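Local structure of dihydrodipicolinate synthase (Agrobacterium tumefaciens, 3B4U) at residues 29-39 against 214-222; 233-244 against 280-289. The protein probably catalyses the aldol-type condensation of pyruvate with aspartate semialdehyde, the reaction that gives dihydrodipicolinate synthases their place in lysine biosynthesis. One frame throughout, in Å; residues are numbered along the deposited sequence.

Interaction 1. Residues 29-39 against 214-222; sequences HARRCLSNGCD and ANFLTQEVR
Thr218 lays its methyl CG2 against the turn that ends helix 23-35, 3.3 Å from Asn36 O and 3.7 Å from Cys38 SG. With CG2 anti to the backbone N, OG1 (chi1 -51°) bonds back to Ala214 O at 2.7 Å and also accepts a hydrogen bond from a water that is itself bonded by Asn36 ND2. The turn is a Schellman motif: Cys38 N reaches Cys33 O, Gly37 N reaches Leu34 O, and Gly37 carries the positive phi. Two side chains grip its carbonyls. Gln219, folded at chi2, brings NE2 to 2.9 Å from Asn36 O, from above the carbonyl plane. Arg222 is extended from CG to NE, which carries NH1 to Gly37 O at 2.8 Å and into a salt bridge with Asp39 OD2 at 3.2 Å; a water links Asp39 OD1 to Arg222 NH2, while OD2 also accepts from Leu7 N. At the other end His29 NE2 donates to a lone pair of Asn215 OD1, 2.8 Å and nearly straight at 164°, with ring and amide almost coplanar. Arg32 NH2 holds ND1 from the other side, so both ring nitrogens are engaged and the ring's rotation is fixed. Asn215 ND2 goes on to Ala10 O and Gly212 O. Tying the helix after strand 6-10 to the segment after strand 208-211, its neighbour in the sheet, is characteristic of the closure of a TIM barrel.

Interaction 2. Residues 233-244 against 280-289; sequences RIVDLVVELLKF and QIEGAFDALF
Leu237 is a knob in a hole made by Ala284, Phe285, Leu288 and Phe289. CG anti to the backbone N (chi1 179°) places the branch point in the hole: CD1 rests 4.0 Å from Phe285 CA, while CD2 meets Phe289 CE2 at the same distance and points at the edge of the Phe285 ring. Leu288 answers from the opposite helix, its CD1 3.9 Å from Leu237 CB and its CD2 beside Asp236 CB. Arg233 runs out alongside Phe289, its CB 3.5 Å from CZ of that ring. A bend at chi3 (-63°) then turns the guanidinium so that Phe289 CE1 sits over the centre of one face, the two planes well tilted from each other. NH1 shares a water with Leu288 O, and NH2 is held by a salt bridge to Asp231. Ile234 crosses Phe289 at about a right angle, its CD1 reaching CZ as well. At the far end Phe244 is clasped between Lys243 CB on one face and Ile281 on the other, where CG1 makes a CH-pi contact 3.7 Å from the ring centroid; in one of the two conformers of Gln280, OE1 lies at the ring edge. The other branch of Ile281, CG2, meets Leu241 CD2 at 3.7 Å. With axes 9.9 Å apart at 166°, this is an antiparallel helix pair, part of the helical C-terminal region that follows the barrel in dihydrodipicolinate synthases.

In the fold
Interaction 1 lies at the seam where the first and last strands of the barrel meet; interaction 2 lies farther out, in the helices added after it, with centres about 18 Å apart. Helices 218-225 and 232-240 follow each other in the chain and carry one side of each contact. Leu217, just before helix 218-225, joins them: its CD1 packs 3.6 Å from both Ile234 CD1 and Phe289 CZ, and 3.8 Å from Phe285 CE1. Glu220 CG also touches Arg233 NH2 at 3.6 Å. In this family the active site opens at the C-terminal ends of the strands. The His29-Asn215 end of interaction 1 lies toward that rim, beside the residues following strands 6-10 and 208-211.

Interaction 1. Residues 29-39 against 214-222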
loop_
_atom_site.group_PDB
_atom_site.type_symbol
_atom_site.label_atom_id
_atom_site.label_comp_id
_atom_site.label_asym_id
_atom_site.label_seq_id
_atom_site.Cartn_x
_atom_site.Cartn_y
_atom_site.Cartn_z
ATOM N N HIS B 29 20.119 14.159 12.701
ATOM C CA HIS B 29 19.494 14.922 11.632
ATOM C C HIS B 29 18.220 15.602 12.120
ATOM O O HIS B 29 18.001 16.780 11.843
ATOM C CB HIS B 29 19.263 14.019 10.420
ATOM C CG HIS B 29 18.606 14.704 9.289
ATOM N ND1 HIS B 29 19.154 15.800 8.666
ATOM C CD2 HIS B 29 17.437 14.425 8.672
ATOM C CE1 HIS B 29 18.324 16.169 7.702
ATOM N NE2 HIS B 29 17.270 15.360 7.677
ATOM N N ALA B 30 17.407 14.895 12.885
ATOM C CA ALA B 30 16.221 15.509 13.474
ATOM C C ALA B 30 16.607 16.703 14.344
ATOM O O ALA B 30 15.996 17.764 14.271
ATOM C CB ALA B 30 15.447 14.488 14.287
ATOM N N ARG B 31 17.617 16.540 15.196
ATOM C CA ARG B 31 18.043 17.629 16.066
ATOM C C ARG B 31 18.511 18.825 15.251
ATOM O O ARG B 31 18.239 19.971 15.612
ATOM C CB ARG B 31 19.178 17.182 16.970
ATOM C CG ARG B 31 18.737 16.226 18.057
ATOM C CD ARG B 31 17.987 16.915 19.174
ATOM N NE ARG B 31 17.797 16.035 20.342
ATOM C CZ ARG B 31 16.980 16.297 21.364
ATOM N NH1 ARG B 31 16.893 15.421 22.341
ATOM N NH2 ARG B 31 16.250 17.398 21.430
ATOM N N ARG B 32 19.221 18.576 14.162
ATOM C CA ARG B 32 19.681 19.654 13.271
ATOM C C ARG B 32 18.487 20.385 12.669
ATOM O O ARG B 32 18.437 21.621 12.654
ATOM C CB ARG B 32 20.598 19.071 12.195
ATOM C CG ARG B 32 20.933 20.070 11.090
ATOM C CD ARG B 32 22.051 19.576 10.167
ATOM N NE ARG B 32 21.705 18.276 9.595
ATOM C CZ ARG B 32 22.502 17.227 9.511
ATOM N NH1 ARG B 32 23.764 17.313 9.884
ATOM N NH2 ARG B 32 22.038 16.086 9.055
ATOM N N CYS B 33 17.508 19.653 12.149
ATOM C CA CYS B 33 16.343 20.283 11.557
ATOM C C CYS B 33 15.538 21.096 12.569
ATOM O O CYS B 33 15.087 22.220 12.265
ATOM C CB CYS B 33 15.457 19.203 10.914
ATOM S SG CYS B 33 16.138 18.471 9.408
ATOM N N LEU B 34 15.379 20.559 13.767
ATOM C CA LEU B 34 14.733 21.298 14.846
ATOM C C LEU B 34 15.506 22.553 15.212
ATOM O O LEU B 34 14.946 23.653 15.253
ATOM C CB LEU B 34 14.531 20.378 16.049
ATOM C CG LEU B 34 13.526 19.233 15.865
ATOM C CD1 LEU B 34 13.695 18.195 16.956
ATOM C CD2 LEU B 34 12.086 19.710 15.817
ATOM N N SER B 35 16.816 22.449 15.325
ATOM C CA SER B 35 17.649 23.608 15.645
ATOM C C SER B 35 17.606 24.691 14.581
ATOM O O SER B 35 17.709 25.886 14.882
ATOM C CB SER B 35 19.105 23.138 15.842
ATOM O OG SER B 35 20.000 24.233 16.057
ATOM N N ASN B 36 17.479 24.291 13.329
ATOM C CA ASN B 36 17.519 25.211 12.205
ATOM C C ASN B 36 16.164 25.758 11.812
ATOM O O ASN B 36 16.080 26.469 10.812
ATOM C CB ASN B 36 18.163 24.539 11.006
ATOM C CG ASN B 36 19.658 24.397 11.157
ATOM O OD1 ASN B 36 20.283 25.111 11.964
ATOM N ND2 ASN B 36 20.247 23.460 10.424
ATOM N N GLY B 37 15.099 25.465 12.559
ATOM C CA GLY B 37 13.824 26.120 12.323
ATOM C C GLY B 37 12.602 25.260 12.224
ATOM O O GLY B 37 11.524 25.785 12.075
ATOM N N CYS B 38 12.719 23.944 12.335
ATOM C CA CYS B 38 11.519 23.134 12.382
ATOM C C CYS B 38 10.923 23.177 13.778
ATOM O O CYS B 38 11.623 23.060 14.791
ATOM C CB CYS B 38 11.805 21.683 12.012
ATOM S SG CYS B 38 12.266 21.453 10.281
ATOM N N ASP B 39 9.611 23.263 13.813
ATOM C CA ASP B 39 8.825 23.111 15.027
ATOM C C ASP B 39 8.644 21.653 15.444
ATOM O O ASP B 39 8.431 21.351 16.601
ATOM C CB ASP B 39 7.457 23.795 14.822
ATOM C CG ASP B 39 7.626 25.254 14.483
ATOM O OD1 ASP B 39 8.140 25.988 15.358
ATOM O OD2 ASP B 39 7.291 25.714 13.383
ATOM N N ALA B 214 12.758 21.047 3.572
ATOM C CA ALA B 214 13.191 21.474 4.886
ATOM C C ALA B 214 14.228 20.538 5.517
ATOM O O ALA B 214 14.823 20.914 6.517
ATOM C CB ALA B 214 11.989 21.633 5.843
ATOM N N ASN B 215 14.490 19.377 4.926
ATOM C CA ASN B 215 15.621 18.555 5.383
ATOM C C ASN B 215 16.970 19.212 5.082
ATOM O O ASN B 215 17.953 18.856 5.725
ATOM C CB ASN B 215 15.618 17.196 4.697
ATOM C CG ASN B 215 14.583 16.248 5.253
ATOM O OD1 ASN B 215 14.797 15.656 6.319
ATOM N ND2 ASN B 215 13.500 16.075 4.536
ATOM N N PHE B 216 17.032 20.156 4.140
ATOM C CA PHE B 216 18.305 20.736 3.734
ATOM C C PHE B 216 18.284 22.229 3.507
ATOM O O PHE B 216 19.362 22.782 3.319
ATOM C CB PHE B 216 18.919 19.972 2.542
ATOM C CG PHE B 216 18.080 20.027 1.314
ATOM C CD1 PHE B 216 18.215 21.077 0.411
ATOM C CD2 PHE B 216 17.167 19.045 1.024
ATOM C CE1 PHE B 216 17.432 21.165 -0.705
ATOM C CE2 PHE B 216 16.374 19.136 -0.100
ATOM C CZ PHE B 216 16.515 20.206 -0.973
ATOM N N LEU B 217 17.121 22.874 3.537
ATOM C CA LEU B 217 16.986 24.341 3.445
ATOM C C LEU B 217 15.974 24.771 4.506
ATOM O O LEU B 217 14.919 25.351 4.211
ATOM C CB LEU B 217 16.588 24.806 2.046
ATOM C CG LEU B 217 17.685 24.754 0.984
ATOM C CD1 LEU B 217 17.043 24.888 -0.417
ATOM C CD2 LEU B 217 18.725 25.841 1.215
ATOM N N THR B 218 16.241 24.420 5.752
ATOM C CA THR B 218 15.244 24.598 6.807
ATOM C C THR B 218 14.802 26.047 6.987
ATOM O O THR B 218 13.603 26.327 7.005
ATOM C CB THR B 218 15.738 24.033 8.136
ATOM O OG1 THR B 218 16.199 22.684 7.957
ATOM C CG2 THR B 218 14.603 24.067 9.131
ATOM N N GLN B 219 15.775 26.954 7.141
ATOM C CA GLN B 219 15.422 28.352 7.342
ATOM C C GLN B 219 14.635 28.933 6.178
ATOM O O GLN B 219 13.693 29.701 6.372
ATOM C CB GLN B 219 16.678 29.183 7.605
ATOM C CG GLN B 219 17.107 29.154 9.044
ATOM C CD GLN B 219 16.160 29.966 9.905
ATOM O OE1 GLN B 219 15.987 31.176 9.678
ATOM N NE2 GLN B 219 15.566 29.349 10.908
ATOM N N GLU B 220 15.012 28.553 4.975
ATOM C CA GLU B 220 14.342 29.078 3.798
ATOM C C GLU B 220 12.886 28.616 3.726
ATOM O O GLU B 220 11.970 29.379 3.423
ATOM C CB GLU B 220 15.082 28.669 2.511
ATOM C CG GLU B 220 16.451 29.321 2.338
ATOM C CD GLU B 220 17.589 28.715 3.131
ATOM O OE1 GLU B 220 17.402 27.714 3.864
ATOM O OE2 GLU B 220 18.698 29.274 3.017
ATOM N N VAL B 221 12.649 27.353 4.038
ATOM C CA VAL B 221 11.280 26.843 4.071
ATOM C C VAL B 221 10.507 27.463 5.233
ATOM O O VAL B 221 9.326 27.744 5.089
ATOM C CB VAL B 221 11.215 25.301 4.065
ATOM C CG1 VAL B 221 9.771 24.841 4.102
ATOM C CG2 VAL B 221 11.921 24.727 2.818
ATOM N N ARG B 222 11.147 27.674 6.385
ATOM C CA ARG B 222 10.443 28.300 7.501
ATOM C C ARG B 222 9.871 29.669 7.134
ATOM O O ARG B 222 8.761 30.012 7.511
ATOM C CB ARG B 222 11.359 28.381 8.726
ATOM C CG ARG B 222 10.614 28.878 9.939
ATOM C CD ARG B 222 11.501 29.078 11.170
ATOM N NE ARG B 222 10.712 29.682 12.245
ATOM C CZ ARG B 222 9.854 29.058 13.033
ATOM N NH1 ARG B 222 9.700 27.722 13.016
ATOM N NH2 ARG B 222 9.126 29.791 13.858
HETATM O O HOH W 1 19.855 19.540 7.588
HETATM O O HOH W 2 18.660 21.787 8.687
HETATM O O HOH W 3 7.756 28.522 16.039
#

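Interaction 2. Residues 233-244 against 280-289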
loop_
_atom_site.group_PDB
_atom_site.type_symbol
_atom_site.label_atom_id
_atom_site.label_comp_id
_atom_site.label_asym_id
_atom_site.label_seq_id
_atom_site.Cartn_x
_atom_site.Cartn_y
_atom_site.Cartn_z
ATOM N N ARG B 233 13.423 30.965 -5.309
ATOM C CA ARG B 233 14.523 30.013 -5.471
ATOM C C ARG B 233 14.082 28.585 -5.133
ATOM O O ARG B 233 14.502 27.634 -5.756
ATOM C CB ARG B 233 15.688 30.364 -4.556
ATOM C CG ARG B 233 16.310 31.737 -4.752
ATOM C CD ARG B 233 17.328 32.009 -3.684
ATOM N NE ARG B 233 16.689 32.027 -2.360
ATOM C CZ ARG B 233 17.345 32.037 -1.208
ATOM N NH1 ARG B 233 18.665 32.126 -1.170
ATOM N NH2 ARG B 233 16.662 31.980 -0.080
ATOM N N ILE B 234 13.245 28.438 -4.105
ATOM C CA ILE B 234 12.756 27.132 -3.689
ATOM C C ILE B 234 11.836 26.558 -4.760
ATOM O O ILE B 234 11.897 25.390 -5.110
ATOM C CB ILE B 234 12.024 27.262 -2.329
ATOM C CG1 ILE B 234 13.009 27.673 -1.227
ATOM C CG2 ILE B 234 11.280 25.960 -1.957
ATOM C CD1 ILE B 234 13.917 26.560 -0.721
ATOM N N VAL B 235 10.955 27.396 -5.307
ATOM C CA VAL B 235 10.062 26.974 -6.391
ATOM C C VAL B 235 10.886 26.473 -7.571
ATOM O O VAL B 235 10.639 25.397 -8.124
ATOM C CB VAL B 235 9.118 28.119 -6.796
ATOM C CG1 VAL B 235 8.285 27.726 -8.038
ATOM C CG2 VAL B 235 8.247 28.510 -5.619
ATOM N N ASP B 236 11.896 27.242 -7.943
ATOM C CA ASP B 236 12.765 26.858 -9.046
ATOM C C ASP B 236 13.519 25.558 -8.765
ATOM O O ASP B 236 13.629 24.714 -9.629
ATOM C CB ASP B 236 13.796 27.952 -9.345
ATOM C CG ASP B 236 13.218 29.166 -10.043
ATOM O OD1 ASP B 236 12.048 29.193 -10.473
ATOM O OD2 ASP B 236 14.020 30.118 -10.193
ATOM N N LEU B 237 14.022 25.398 -7.545
ATOM C CA LEU B 237 14.729 24.173 -7.213
ATOM C C LEU B 237 13.833 22.967 -7.411
ATOM O O LEU B 237 14.252 21.968 -7.983
ATOM C CB LEU B 237 15.243 24.218 -5.785
ATOM C CG LEU B 237 15.991 22.960 -5.339
ATOM C CD1 LEU B 237 17.269 22.797 -6.183
ATOM C CD2 LEU B 237 16.290 23.028 -3.876
ATOM N N VAL B 238 12.610 23.052 -6.914
ATOM C CA VAL B 238 11.701 21.918 -7.014
ATOM C C VAL B 238 11.426 21.572 -8.482
ATOM O O VAL B 238 11.397 20.403 -8.860
ATOM C CB VAL B 238 10.428 22.183 -6.211
ATOM C CG1 VAL B 238 9.352 21.113 -6.500
ATOM C CG2 VAL B 238 10.782 22.259 -4.713
ATOM N N VAL B 239 11.299 22.569 -9.357
ATOM C CA VAL B 239 11.130 22.275 -10.778
ATOM C C VAL B 239 12.367 21.634 -11.360
ATOM O O VAL B 239 12.287 20.670 -12.107
ATOM C CB VAL B 239 10.789 23.555 -11.624
ATOM C CG1 VAL B 239 10.737 23.203 -13.107
ATOM C CG2 VAL B 239 9.490 24.087 -11.167
ATOM N N GLU B 240 13.529 22.194 -11.078
ATOM C CA GLU B 240 14.785 21.652 -11.624
ATOM C C GLU B 240 14.976 20.197 -11.217
ATOM O O GLU B 240 15.539 19.394 -11.969
ATOM C CB GLU B 240 15.974 22.483 -11.145
ATOM C CG GLU B 240 15.991 23.882 -11.668
ATOM C CD GLU B 240 16.405 24.023 -13.119
ATOM O OE1 GLU B 240 17.092 23.128 -13.639
ATOM O OE2 GLU B 240 16.064 25.066 -13.726
ATOM N N LEU B 241 14.476 19.824 -10.051
ATOM C CA LEU B 241 14.621 18.474 -9.576
ATOM C C LEU B 241 13.585 17.512 -10.154
ATOM O O LEU B 241 13.688 16.304 -9.929
ATOM C CB LEU B 241 14.589 18.397 -8.042
ATOM C CG LEU B 241 15.717 19.174 -7.318
ATOM C CD1 LEU B 241 15.489 19.141 -5.795
ATOM C CD2 LEU B 241 17.107 18.665 -7.711
ATOM N N LEU B 242 12.575 17.995 -10.884
ATOM C CA LEU B 242 11.534 17.095 -11.435
ATOM C C LEU B 242 12.109 16.014 -12.327
ATOM O O LEU B 242 11.438 15.014 -12.567
ATOM C CB LEU B 242 10.493 17.859 -12.260
ATOM C CG LEU B 242 9.561 18.749 -11.460
ATOM C CD1 LEU B 242 8.804 19.639 -12.399
ATOM C CD2 LEU B 242 8.601 17.933 -10.605
ATOM N N LYS B 243 13.291 16.261 -12.878
ATOM C CA LYS B 243 13.987 15.336 -13.715
ATOM C C LYS B 243 14.334 14.047 -12.953
ATOM O O LYS B 243 14.645 13.074 -13.608
ATOM C CB LYS B 243 15.302 15.962 -14.255
ATOM C CG LYS B 243 15.160 17.020 -15.353
ATOM C CD LYS B 243 16.543 17.436 -15.844
ATOM C CE LYS B 243 16.479 18.383 -17.037
ATOM N NZ LYS B 243 15.702 19.609 -16.744
ATOM N N PHE B 244 14.289 14.041 -11.601
ATOM C CA PHE B 244 14.852 12.958 -10.768
ATOM C C PHE B 244 13.793 12.442 -9.782
ATOM O O PHE B 244 12.920 13.200 -9.357
ATOM C CB PHE B 244 16.101 13.489 -10.032
ATOM C CG PHE B 244 17.046 14.279 -10.910
ATOM C CD1 PHE B 244 17.909 13.630 -11.791
ATOM C CD2 PHE B 244 17.087 15.660 -10.856
ATOM C CE1 PHE B 244 18.767 14.366 -12.612
ATOM C CE2 PHE B 244 17.942 16.396 -11.677
ATOM C CZ PHE B 244 18.782 15.745 -12.549
ATOM N N GLN B 280 24.377 16.775 -11.351
ATOM C CA GLN B 280 23.379 17.686 -11.920
ATOM C C GLN B 280 22.506 18.294 -10.817
ATOM O O GLN B 280 22.207 19.503 -10.817
ATOM C CB GLN B 280 22.524 16.956 -12.945
ATOM C CG GLN B 280 23.281 16.437 -14.163
ATOM C CD GLN B 280 22.389 15.686 -15.126
ATOM O OE1 GLN B 280 21.324 16.179 -15.506
ATOM N NE2 GLN B 280 22.833 14.498 -15.552
ATOM N N ILE B 281 22.118 17.470 -9.852
ATOM C CA ILE B 281 21.290 17.939 -8.737
ATOM C C ILE B 281 22.044 18.946 -7.875
ATOM O O ILE B 281 21.536 20.019 -7.541
ATOM C CB ILE B 281 20.877 16.741 -7.908
ATOM C CG1 ILE B 281 19.837 15.919 -8.666
ATOM C CG2 ILE B 281 20.299 17.162 -6.546
ATOM C CD1 ILE B 281 19.630 14.513 -8.077
ATOM N N GLU B 282 23.290 18.634 -7.576
ATOM C CA GLU B 282 24.114 19.550 -6.792
ATOM C C GLU B 282 24.321 20.861 -7.539
ATOM O O GLU B 282 24.272 21.922 -6.940
ATOM C CB GLU B 282 25.452 18.896 -6.439
ATOM C CG GLU B 282 25.302 17.701 -5.480
ATOM C CD GLU B 282 26.520 16.819 -5.413
ATOM O OE1 GLU B 282 27.490 17.082 -6.126
ATOM O OE2 GLU B 282 26.484 15.845 -4.637
ATOM N N GLY B 283 24.507 20.786 -8.845
ATOM C CA GLY B 283 24.704 21.986 -9.648
ATOM C C GLY B 283 23.474 22.878 -9.657
ATOM O O GLY B 283 23.587 24.109 -9.568
ATOM N N ALA B 284 22.295 22.264 -9.781
ATOM C CA ALA B 284 21.039 23.011 -9.745
ATOM C C ALA B 284 20.875 23.728 -8.398
ATOM O O ALA B 284 20.465 24.901 -8.340
ATOM C CB ALA B 284 19.907 22.115 -9.988
ATOM N N PHE B 285 21.180 23.018 -7.312
ATOM C CA PHE B 285 21.149 23.605 -5.994
ATOM C C PHE B 285 22.142 24.756 -5.881
ATOM O O PHE B 285 21.790 25.829 -5.401
ATOM C CB PHE B 285 21.391 22.514 -4.938
ATOM C CG PHE B 285 21.488 23.046 -3.547
ATOM C CD1 PHE B 285 20.363 23.157 -2.733
ATOM C CD2 PHE B 285 22.686 23.462 -3.045
ATOM C CE1 PHE B 285 20.475 23.661 -1.456
ATOM C CE2 PHE B 285 22.801 23.978 -1.775
ATOM C CZ PHE B 285 21.687 24.079 -0.975
ATOM N N ASP B 286 23.382 24.514 -6.287
ATOM C CA ASP B 286 24.422 25.511 -6.122
ATOM C C ASP B 286 24.095 26.792 -6.897
ATOM O O ASP B 286 24.372 27.889 -6.419
ATOM C CB ASP B 286 25.765 24.982 -6.598
ATOM C CG ASP B 286 26.361 23.963 -5.670
ATOM O OD1 ASP B 286 25.881 23.771 -4.528
ATOM O OD2 ASP B 286 27.390 23.373 -6.081
ATOM N N ALA B 287 23.492 26.654 -8.069
ATOM C CA ALA B 287 23.158 27.816 -8.910
ATOM C C ALA B 287 22.137 28.716 -8.225
ATOM O O ALA B 287 22.080 29.913 -8.490
ATOM C CB ALA B 287 22.636 27.382 -10.233
ATOM N N LEU B 288 21.295 28.131 -7.372
ATOM C CA LEU B 288 20.253 28.864 -6.671
ATOM C C LEU B 288 20.648 29.341 -5.277
ATOM O O LEU B 288 20.211 30.413 -4.860
ATOM C CB LEU B 288 18.989 27.995 -6.596
ATOM C CG LEU B 288 18.264 27.864 -7.935
ATOM C CD1 LEU B 288 17.312 26.663 -7.931
ATOM C CD2 LEU B 288 17.516 29.145 -8.294
ATOM N N PHE B 289 21.423 28.540 -4.538
ATOM C CA PHE B 289 21.648 28.746 -3.105
ATOM C C PHE B 289 23.092 28.900 -2.663
ATOM O O PHE B 289 23.330 29.189 -1.488
ATOM C CB PHE B 289 21.016 27.616 -2.297
ATOM C CG PHE B 289 19.529 27.601 -2.395
ATOM C CD1 PHE B 289 18.741 28.456 -1.637
ATOM C CD2 PHE B 289 18.911 26.775 -3.306
ATOM C CE1 PHE B 289 17.366 28.467 -1.789
ATOM C CE2 PHE B 289 17.545 26.783 -3.446
ATOM C CZ PHE B 289 16.773 27.639 -2.695
HETATM O O HOH W 4 20.707 32.528 -3.198
#